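PDB 4LHB: molybdopterin adenylyltransferase from Pyrococcus furiosus, which catalyses the adenylylation of molybdopterin with ATP, releasing diphosphate, as a step in building the molybdenum or tungsten cofactor. Local coordinates for residues Asp49-Leu54 against Asn164-Gly169; Ile76-Ala81 against Glu109-Leu114; Glu123-Lys128 against Ser158-Val163. All blocks are in the same frame, centred on the assembly; numbering follows the deposited sequence.

Contact 1: residues Asp49-Leu54 against Asn164-Gly169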
# COMPACT_ATOMS: atom_id res chain seq x y z
N ASP C 49 13.14 -25.27 22.48
CA ASP C 49 12.09 -25.18 21.46
C ASP C 49 11.11 -26.38 21.52
O ASP C 49 11.45 -27.47 21.06
CB ASP C 49 12.71 -25.14 20.08
CG ASP C 49 11.71 -24.94 19.00
OD1 ASP C 49 10.57 -24.53 19.30
OD2 ASP C 49 12.06 -25.19 17.84
N LYS C 50 9.91 -26.16 22.05
CA LYS C 50 8.93 -27.23 22.11
C LYS C 50 7.96 -27.18 20.90
O LYS C 50 7.42 -28.21 20.52
CB LYS C 50 8.17 -27.23 23.47
CG LYS C 50 8.91 -27.88 24.67
CD LYS C 50 9.15 -29.41 24.50
CE LYS C 50 9.57 -30.12 25.81
NZ LYS C 50 9.74 -31.62 25.73
N SER C 51 7.83 -26.01 20.26
CA SER C 51 6.85 -25.80 19.17
C SER C 51 7.31 -26.28 17.78
O SER C 51 6.53 -26.92 17.07
CB SER C 51 6.43 -24.33 19.09
OG SER C 51 5.69 -23.96 20.24
N GLY C 52 8.52 -25.95 17.38
CA GLY C 52 9.05 -26.52 16.13
C GLY C 52 8.86 -28.04 16.07
O GLY C 52 8.22 -28.56 15.16
N PRO C 53 9.40 -28.78 17.06
CA PRO C 53 9.30 -30.27 17.06
C PRO C 53 7.89 -30.80 17.00
O PRO C 53 7.65 -31.80 16.31
CB PRO C 53 9.97 -30.65 18.39
CG PRO C 53 10.99 -29.58 18.56
CD PRO C 53 10.28 -28.30 18.14
N LEU C 54 6.96 -30.16 17.71
CA LEU C 54 5.56 -30.54 17.57
C LEU C 54 5.13 -30.44 16.08
O LEU C 54 4.68 -31.43 15.51
CB LEU C 54 4.68 -29.67 18.46
CG LEU C 54 3.17 -29.94 18.38
CD1 LEU C 54 2.86 -31.45 18.47
CD2 LEU C 54 2.46 -29.13 19.47
N ASN C 164 0.19 -24.08 22.59
CA ASN C 164 -1.26 -24.13 22.36
C ASN C 164 -1.71 -23.46 21.06
O ASN C 164 -2.57 -23.99 20.34
CB ASN C 164 -2.06 -23.53 23.53
CG ASN C 164 -2.12 -24.46 24.74
OD1 ASN C 164 -2.20 -25.69 24.60
ND2 ASN C 164 -2.07 -23.89 25.94
N ALA C 165 -1.15 -22.29 20.79
CA ALA C 165 -1.45 -21.58 19.59
C ALA C 165 -1.00 -22.46 18.44
O ALA C 165 -1.69 -22.55 17.39
CB ALA C 165 -0.75 -20.23 19.56
N VAL C 166 0.13 -23.15 18.62
CA VAL C 166 0.61 -23.99 17.53
C VAL C 166 -0.29 -25.20 17.23
O VAL C 166 -0.51 -25.57 16.06
CB VAL C 166 2.05 -24.40 17.74
CG1 VAL C 166 2.38 -25.57 16.85
CG2 VAL C 166 2.92 -23.20 17.44
N LYS C 167 -0.87 -25.79 18.27
CA LYS C 167 -1.75 -26.95 18.09
C LYS C 167 -3.03 -26.55 17.38
O LYS C 167 -3.47 -27.27 16.50
CB LYS C 167 -2.08 -27.61 19.42
CG LYS C 167 -0.96 -28.42 20.05
CD LYS C 167 -1.32 -28.90 21.47
CE LYS C 167 -2.69 -29.61 21.53
NZ LYS C 167 -2.87 -30.39 22.80
N THR C 168 -3.60 -25.39 17.72
CA THR C 168 -4.78 -24.93 17.01
C THR C 168 -4.44 -24.67 15.54
O THR C 168 -5.21 -25.03 14.66
CB THR C 168 -5.36 -23.65 17.62
OG1 THR C 168 -5.19 -23.67 19.05
CG2 THR C 168 -6.84 -23.53 17.32
N GLY C 169 -3.27 -24.09 15.26
CA GLY C 169 -2.84 -23.91 13.86
C GLY C 169 -2.64 -25.20 13.07
O GLY C 169 -3.00 -25.34 11.87
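Val166 straddles the start of helix 51-60, with one methyl turned to Ser51 and the other to Leu54. From its CA the bond to CB is directed at the partner helix, and the side chain forks there. CG1 stands anti to the backbone N (chi1 163°) and is the branch that faces Leu54, lying 4.4 Å from Leu54 CD2, a loose apolar contact. CG2, beside the backbone N, meets Ser51 instead: it is 4.0 Å from Ser51 CB and equally far from Ser51 OG, so the methyl rests against the flank of the serine. The hydroxyl itself is engaged outside the pair, donating to Gly161 O, and this bond ties the first turn of helix 51-60 to the loop before helix 163-184.

The tightest approach is between Leu54 and Lys167, the residue after Val166. Leu54 CD2 comes to 3.5 Å from Lys167 CG, and the two side chains cross at about a right angle. The lysine thus offers the base of its aliphatic chain, while a bend at chi3 turns the outer part of this exposed side chain onto a new course.

Asp49 caps the turn leading into helix 51-60: its OD1 accepts Gly52 N at 3.1 Å on the syn side of the carboxylate, 34° out of its plane, with Tyr68 OH bonded to the other oxygen. No hydrogen bond joins the two segments directly. Leu54 continues along helix 163-184 to Leu170, while Ser51 and Val166 both rest on Thr96, and both helices thus pack over the same end of strand 92-96.

Contact 2: residues Ile76-Ala81 against Glu109-Leu114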
# COMPACT_ATOMS: atom_id res chain seq x y z
N ILE C 76 16.36 -10.55 8.64
CA ILE C 76 17.25 -11.10 7.64
C ILE C 76 17.45 -12.58 7.92
O ILE C 76 17.52 -13.35 6.98
CB ILE C 76 18.59 -10.41 7.65
CG1 ILE C 76 18.49 -9.07 6.94
CG2 ILE C 76 19.67 -11.26 6.97
CD1 ILE C 76 19.77 -8.25 7.03
N GLU C 77 17.57 -12.96 9.20
CA GLU C 77 17.71 -14.38 9.55
C GLU C 77 16.47 -15.20 9.16
O GLU C 77 16.61 -16.30 8.57
CB GLU C 77 18.05 -14.60 11.03
CG GLU C 77 19.48 -14.16 11.41
CD GLU C 77 20.55 -14.88 10.58
OE1 GLU C 77 20.54 -16.12 10.48
OE2 GLU C 77 21.40 -14.22 9.99
N VAL C 78 15.29 -14.66 9.47
CA VAL C 78 14.03 -15.28 9.11
C VAL C 78 13.89 -15.48 7.61
O VAL C 78 13.56 -16.59 7.15
CB VAL C 78 12.85 -14.45 9.57
CG1 VAL C 78 11.59 -14.95 8.86
CG2 VAL C 78 12.75 -14.48 11.10
N LEU C 79 14.18 -14.44 6.84
CA LEU C 79 14.20 -14.56 5.38
C LEU C 79 15.24 -15.53 4.86
O LEU C 79 14.97 -16.27 3.93
CB LEU C 79 14.33 -13.22 4.72
CG LEU C 79 12.99 -12.56 4.31
CD1 LEU C 79 11.71 -13.23 4.78
CD2 LEU C 79 12.96 -11.08 4.62
N ILE C 80 16.43 -15.56 5.46
CA ILE C 80 17.47 -16.49 5.01
C ILE C 80 16.92 -17.92 5.21
O ILE C 80 17.10 -18.78 4.39
CB ILE C 80 18.83 -16.27 5.76
CG1 ILE C 80 19.67 -15.14 5.13
CG2 ILE C 80 19.73 -17.50 5.74
CD1 ILE C 80 20.86 -14.67 6.00
N ALA C 81 16.26 -18.15 6.32
CA ALA C 81 15.73 -19.45 6.63
C ALA C 81 14.61 -19.83 5.62
O ALA C 81 14.68 -20.85 4.97
CB ALA C 81 15.22 -19.48 8.07
N GLU C 109 5.56 -9.03 9.20
CA GLU C 109 6.09 -7.89 8.42
C GLU C 109 7.19 -8.35 7.44
O GLU C 109 7.27 -7.85 6.34
CB GLU C 109 6.62 -6.80 9.36
CG GLU C 109 5.54 -6.16 10.21
CD GLU C 109 5.17 -6.93 11.49
OE1 GLU C 109 5.78 -8.02 11.84
OE2 GLU C 109 4.23 -6.44 12.14
N SER C 110 8.00 -9.34 7.80
CA SER C 110 9.05 -9.75 6.87
C SER C 110 8.51 -10.58 5.68
O SER C 110 8.92 -10.39 4.53
CB SER C 110 10.17 -10.47 7.63
OG SER C 110 10.45 -9.79 8.85
N ILE C 111 7.56 -11.47 5.97
CA ILE C 111 7.06 -12.46 5.02
C ILE C 111 5.88 -11.94 4.18
O ILE C 111 5.91 -11.99 2.97
CB ILE C 111 6.66 -13.77 5.79
CG1 ILE C 111 7.92 -14.42 6.34
CG2 ILE C 111 5.93 -14.76 4.90
CD1 ILE C 111 7.62 -15.50 7.37
N LYS C 112 4.85 -11.44 4.83
CA LYS C 112 3.60 -11.07 4.15
C LYS C 112 3.78 -10.29 2.85
O LYS C 112 3.08 -10.55 1.89
CB LYS C 112 2.72 -10.29 5.11
CG LYS C 112 1.38 -9.88 4.56
CD LYS C 112 0.43 -9.53 5.72
CE LYS C 112 -0.83 -8.81 5.24
NZ LYS C 112 -1.85 -8.69 6.31
N PRO C 113 4.73 -9.33 2.78
CA PRO C 113 4.82 -8.60 1.53
C PRO C 113 5.31 -9.45 0.32
O PRO C 113 5.23 -9.01 -0.82
CB PRO C 113 5.79 -7.43 1.87
CG PRO C 113 6.05 -7.48 3.36
CD PRO C 113 5.76 -8.90 3.76
N LEU C 114 5.79 -10.66 0.55
CA LEU C 114 6.15 -11.57 -0.53
C LEU C 114 4.96 -12.39 -1.15
O LEU C 114 5.09 -12.92 -2.28
CB LEU C 114 7.22 -12.55 -0.04
CG LEU C 114 8.54 -11.94 0.44
CD1 LEU C 114 9.57 -13.01 0.80
CD2 LEU C 114 9.08 -10.96 -0.61
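Ile111 O accepts Leu114 N at 2.8 Å, an i to i+3 bond that marks the 3-10 turn following helix 107-111, and the side chain of the same Ile111 packs against Val78 and Leu79 of helix 75-87. In this alpha/beta fold both helices lie against the mixed central sheet: Val78 also rests on strands 32-38 and 64-71, Ile111 on strand 153-159. The contact is buried and apolar, without a hydrogen bond between the segments.

The two methyls of Leu79 meet Ser110 at its carbonyl oxygen and its CB. Leu79 CD1 lies 4.0 Å from Ser110 O, and Leu79 CD2 is 4.1 Å from Ser110 CB. The serine therefore presents its carbon stem to the leucine, while its hydroxyl bonds back to Ile106 O, just ahead of helix 107-111.

A second copy of the protein also packs here. Phe83 of that subunit packs on Leu79, its Lys75 NZ bonds Leu114 O, and Pro113 and Leu114 each meet their own counterparts, consistent with a two-fold interface in the hexamer.

Ile111 serves both neighbours with different atoms: its CG1 is 4.3 Å from Leu79 CD1, and its terminal CD1 is likewise 4.3 Å from Val78 CG1.

Contact 3: residues Glu123-Lys128 against Ser158-Val163. With SO4 (sulfate ion), chain F.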
# COMPACT_ATOMS: atom_id res chain seq x y z
N GLU C 123 -8.19 -15.41 10.12
CA GLU C 123 -9.58 -15.31 10.58
C GLU C 123 -10.02 -16.64 11.11
O GLU C 123 -10.61 -16.69 12.19
CB GLU C 123 -10.51 -14.98 9.45
CG GLU C 123 -10.30 -13.67 8.75
CD GLU C 123 -11.57 -13.24 8.01
OE1 GLU C 123 -12.55 -14.01 7.94
OE2 GLU C 123 -11.59 -12.11 7.49
N VAL C 124 -9.74 -17.70 10.35
CA VAL C 124 -10.15 -19.06 10.74
C VAL C 124 -9.44 -19.48 12.03
O VAL C 124 -10.09 -19.89 13.01
CB VAL C 124 -9.95 -20.05 9.58
CG1 VAL C 124 -10.00 -21.47 10.11
CG2 VAL C 124 -11.03 -19.78 8.50
N PHE C 125 -8.13 -19.26 12.04
CA PHE C 125 -7.32 -19.40 13.25
C PHE C 125 -7.94 -18.67 14.42
O PHE C 125 -8.08 -19.21 15.49
CB PHE C 125 -5.88 -18.87 13.04
CG PHE C 125 -4.97 -19.17 14.18
CD1 PHE C 125 -4.18 -20.29 14.16
CD2 PHE C 125 -4.96 -18.38 15.30
CE1 PHE C 125 -3.36 -20.61 15.23
CE2 PHE C 125 -4.17 -18.69 16.39
CZ PHE C 125 -3.35 -19.80 16.34
N ARG C 126 -8.26 -17.41 14.23
CA ARG C 126 -8.82 -16.64 15.32
C ARG C 126 -10.18 -17.18 15.73
O ARG C 126 -10.47 -17.21 16.93
CB ARG C 126 -8.85 -15.14 14.99
CG ARG C 126 -7.49 -14.50 15.25
CD ARG C 126 -7.41 -12.99 15.12
NE ARG C 126 -7.56 -12.58 13.74
CZ ARG C 126 -6.63 -12.69 12.81
NH1 ARG C 126 -5.45 -13.21 13.09
NH2 ARG C 126 -6.89 -12.32 11.57
N ALA C 127 -10.99 -17.63 14.78
CA ALA C 127 -12.32 -18.19 15.14
C ALA C 127 -12.17 -19.43 16.01
O ALA C 127 -12.79 -19.53 17.05
CB ALA C 127 -13.18 -18.48 13.92
N LYS C 128 -11.32 -20.36 15.62
CA LYS C 128 -11.17 -21.54 16.45
C LYS C 128 -10.61 -21.15 17.82
O LYS C 128 -11.08 -21.61 18.85
CB LYS C 128 -10.27 -22.60 15.78
CG LYS C 128 -10.21 -23.95 16.51
CD LYS C 128 -11.54 -24.71 16.47
CE LYS C 128 -11.55 -25.99 17.33
NZ LYS C 128 -12.18 -25.80 18.68
N SER C 158 2.26 -18.73 9.12
CA SER C 158 3.00 -18.15 10.22
C SER C 158 2.13 -18.15 11.42
O SER C 158 1.05 -17.56 11.44
CB SER C 158 3.50 -16.73 9.89
OG SER C 158 4.52 -16.89 8.90
N LEU C 159 2.63 -18.84 12.43
CA LEU C 159 1.89 -19.11 13.65
C LEU C 159 2.56 -18.44 14.84
O LEU C 159 3.75 -18.15 14.78
CB LEU C 159 1.91 -20.62 13.86
CG LEU C 159 1.41 -21.50 12.72
CD1 LEU C 159 1.64 -22.96 13.15
CD2 LEU C 159 -0.06 -21.21 12.47
N PRO C 160 1.78 -18.19 15.91
CA PRO C 160 2.36 -17.72 17.16
C PRO C 160 3.26 -18.76 17.77
O PRO C 160 3.38 -19.86 17.26
CB PRO C 160 1.16 -17.48 18.08
CG PRO C 160 0.00 -17.28 17.16
CD PRO C 160 0.30 -18.08 15.92
N GLY C 161 3.90 -18.37 18.86
CA GLY C 161 4.98 -19.11 19.46
C GLY C 161 4.53 -20.13 20.45
O GLY C 161 5.13 -21.19 20.52
N SER C 162 3.48 -19.85 21.22
CA SER C 162 3.04 -20.82 22.24
C SER C 162 2.67 -22.19 21.63
O SER C 162 2.18 -22.26 20.49
CB SER C 162 1.89 -20.29 23.07
OG SER C 162 0.70 -20.23 22.33
N VAL C 163 2.95 -23.25 22.39
CA VAL C 163 2.54 -24.61 22.02
C VAL C 163 1.02 -24.71 21.76
O VAL C 163 0.62 -25.32 20.79
CB VAL C 163 2.97 -25.62 23.11
CG1 VAL C 163 2.02 -26.83 23.17
CG2 VAL C 163 4.43 -26.03 22.88
S SO4 F . 4.56 -14.87 19.37
O1 SO4 F . 5.80 -15.38 19.99
O2 SO4 F . 4.37 -13.43 19.58
O3 SO4 F . 4.69 -15.05 17.90
O4 SO4 F . 3.36 -15.56 19.95
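Phe125 and Pro160 reach for each other from opposite directions, the phenyl ring extending from helix 121-133 and the pyrrolidine ring from the loop that leaves strand 153-159. In the phenylalanine, CG anti to the backbone N (chi1 -172°) carries the ring towards the strand end, and the far end of the ring makes the contact: Phe125 CZ is 4.1 Å from Pro160 CD. Leu159 joins from the strand end through a single methyl, its CD2 lying 4.3 Å from Phe125 CE1. Both carbons approach the phenyl ring obliquely, so this is ordinary apolar packing between a ring and two aliphatic groups rather than a stack. The buried area is small, but Phe125 has further neighbours, including Thr140, and Pro160 also touches Ala142 and Ala165.

Beyond the proline the chain changes its chemistry. Gly161 N donates to O4 of a sulfate ion at 3.1 Å in a nearly straight bond (167°), and Pro160 CB lies 3.5 Å from the same oxygen. Thr99 N also bonds the ion. The sulfate probably came from the crystallisation liquor. The residues flanking Gly161 are also bonded: Pro160 through its O, to Thr96 OG1, and Ser162 through its OG, which caps Ala165 N in helix 163-184.

Helix 121-133 also takes part in the hexamer interface, where Glu123 and Arg126 pair with Arg126 and Glu123 of two different neighbouring subunits.

A strand end, a short Pro-Gly-Ser loop and an N-capped helix, set beside the Gly-rich loop that holds Thr99, are characteristic of the MoaB/Mog fold. The bound sulfate marks an anion site there, which may be where a phosphate group of a substrate sits.

How the contacts relate
Contacts 1 and 3 are neighbours, with centres about 10 Å apart, and share the passage from strand 153-159 into helix 163-184. Helix 51-60 meets this passage through contact 1; helix 121-133 meets it through Phe125, whose CE1 lies 3.3 Å from Ala165 O. Contact 2 lies across the chain's centre, with its centre about 20 Å from that of contact 1, yet Ile111 CD1 reaches Ser158 OG of contact 3 at 3.7 Å. Contacts 2 and 3 are buried, whereas contact 1 grades from buried Val166 to exposed Lys167. None has a direct hydrogen bond between its segments; contacts 2 and 3 both border other subunits, contact 1 none, and contact 3 alone has a bound anion.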